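PDB 3N7L: neurotoxin from Clostridium botulinum, which is the receptor-binding domain of a botulinum neurotoxin, probably attaching the toxin to gangliosides on the surface of nerve cells. Local coordinates for residues 211-214 and 218-221. Sequence-based numbering, arbitrary orientation.
Sequences FAKE and KDIN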
loop_
_atom_site.group_PDB
_atom_site.type_symbol
_atom_site.label_atom_id
_atom_site.label_comp_id
_atom_site.label_asym_id
_atom_site.label_seq_id
_atom_site.Cartn_x
_atom_site.Cartn_y
_atom_site.Cartn_z
ATOM N N PHE A 211 -20.975 -9.451 -4.454
ATOM C CA PHE A 211 -21.350 -10.402 -5.495
ATOM C C PHE A 211 -22.256 -11.494 -4.932
ATOM O O PHE A 211 -22.046 -11.977 -3.817
ATOM C CB PHE A 211 -20.094 -11.050 -6.083
ATOM C CG PHE A 211 -19.171 -10.085 -6.766
ATOM C CD1 PHE A 211 -19.327 -9.790 -8.115
ATOM C CD2 PHE A 211 -18.140 -9.469 -6.058
ATOM C CE1 PHE A 211 -18.470 -8.896 -8.754
ATOM C CE2 PHE A 211 -17.279 -8.574 -6.684
ATOM C CZ PHE A 211 -17.443 -8.286 -8.035
ATOM N N ALA A 212 -23.254 -11.888 -5.717
ATOM C CA ALA A 212 -24.191 -12.924 -5.304
ATOM C C ALA A 212 -23.615 -14.304 -5.582
ATOM O O ALA A 212 -24.313 -15.190 -6.062
ATOM C CB ALA A 212 -25.518 -12.752 -6.035
ATOM N N LYS A 213 -22.334 -14.481 -5.287
ATOM C CA LYS A 213 -21.685 -15.769 -5.492
ATOM C C LYS A 213 -20.417 -15.854 -4.663
ATOM O O LYS A 213 -19.957 -14.854 -4.112
ATOM C CB LYS A 213 -21.331 -15.973 -6.968
ATOM C CG LYS A 213 -20.180 -15.106 -7.451
ATOM C CD LYS A 213 -19.751 -15.472 -8.866
ATOM C CE LYS A 213 -19.169 -16.874 -8.928
ATOM N NZ LYS A 213 -18.655 -17.191 -10.289
ATOM N N GLU A 214 -19.855 -17.056 -4.590
ATOM C CA GLU A 214 -18.627 -17.299 -3.848
ATOM C C GLU A 214 -17.483 -17.207 -4.857
ATOM O O GLU A 214 -17.256 -18.137 -5.630
ATOM C CB GLU A 214 -18.661 -18.699 -3.224
ATOM C CG GLU A 214 -17.649 -18.935 -2.105
ATOM C CD GLU A 214 -17.457 -20.414 -1.770
ATOM O OE1 GLU A 214 -18.383 -21.224 -2.018
ATOM O OE2 GLU A 214 -16.375 -20.766 -1.245
ATOM N N LYS A 218 -8.980 -17.483 -8.524
ATOM C CA LYS A 218 -8.764 -16.880 -9.833
ATOM C C LYS A 218 -9.608 -15.623 -10.026
ATOM O O LYS A 218 -9.082 -14.567 -10.380
ATOM C CB LYS A 218 -9.081 -17.892 -10.936
ATOM C CG LYS A 218 -8.800 -17.382 -12.339
ATOM C CD LYS A 218 -9.028 -18.470 -13.378
ATOM C CE LYS A 218 -8.718 -17.969 -14.782
ATOM N NZ LYS A 218 -8.880 -19.044 -15.803
ATOM N N ASP A 219 -10.913 -15.743 -9.795
ATOM C CA ASP A 219 -11.825 -14.613 -9.938
ATOM C C ASP A 219 -11.334 -13.435 -9.104
ATOM O O ASP A 219 -11.236 -12.313 -9.596
ATOM C CB ASP A 219 -13.239 -14.996 -9.474
ATOM C CG ASP A 219 -13.886 -16.052 -10.357
ATOM O OD1 ASP A 219 -15.004 -16.521 -10.021
ATOM O OD2 ASP A 219 -13.277 -16.412 -11.385
ATOM N N ILE A 220 -11.046 -13.713 -7.836
ATOM C CA ILE A 220 -10.559 -12.725 -6.877
ATOM C C ILE A 220 -9.371 -11.946 -7.424
ATOM O O ILE A 220 -9.382 -10.716 -7.452
ATOM C CB ILE A 220 -10.111 -13.415 -5.551
ATOM C CG1 ILE A 220 -11.329 -13.847 -4.753
ATOM C CG2 ILE A 220 -9.227 -12.485 -4.713
ATOM C CD1 ILE A 220 -10.977 -14.648 -3.547
ATOM N N ASN A 221 -8.341 -12.668 -7.847
ATOM C CA ASN A 221 -7.149 -12.017 -8.358
ATOM C C ASN A 221 -7.351 -11.261 -9.660
ATOM O O ASN A 221 -6.718 -10.231 -9.877
ATOM C CB ASN A 221 -6.012 -13.024 -8.471
ATOM C CG ASN A 221 -5.442 -13.394 -7.116
ATOM O OD1 ASN A 221 -5.980 -14.245 -6.409
ATOM N ND2 ASN A 221 -4.359 -12.732 -6.736
#
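Lys213 and Asp219 face each other across the short connection that leaves strand 202-211 and enters helix 217-226, in the lectin-like (concanavalin-type) jelly roll that forms the N-terminal half of the receptor-binding domain. Just past the strand the chain bends at Ala212 in the manner of an inverse gamma turn, with a weak hydrogen bond from Lys213 N to Phe211 O at 2.9 Å. Lys213 itself is extended, while 218-221 is already helical; the CA atoms of Lys213 and Asp219 remain 10.9 Å apart, so side chains alone span the gap.

The backbone on both sides is tied to its surroundings. Lys213 O is hydrogen-bonded to Ser74 OG, and Asp219 N to Asp216 OD2 at the start of the helix. Ile220, buried, packs on Thr146 and Tyr158, laying this first turn against strands 143-150 and 154-159.

The lysine chain starts with CG between the backbone N and carbonyl carbon (chi1 72°), runs straight through CD, then kinks at chi3 (-65°), turning CE and NZ to the side rather than straight on. Asp219 has CG anti to its own carbonyl carbon and sends its carboxylate back to meet it, the two side chains crossing at roughly a right angle. The result is one long salt bridge at the surface, without a hydrogen bond, so its hold is probably mainly electrostatic. The approach is single-pronged: Lys213 NZ sits 3.7 Å from Asp219 OD1 but 5.5 Å from Asp219 OD2, with a CG-OD1-NZ angle of about 157°.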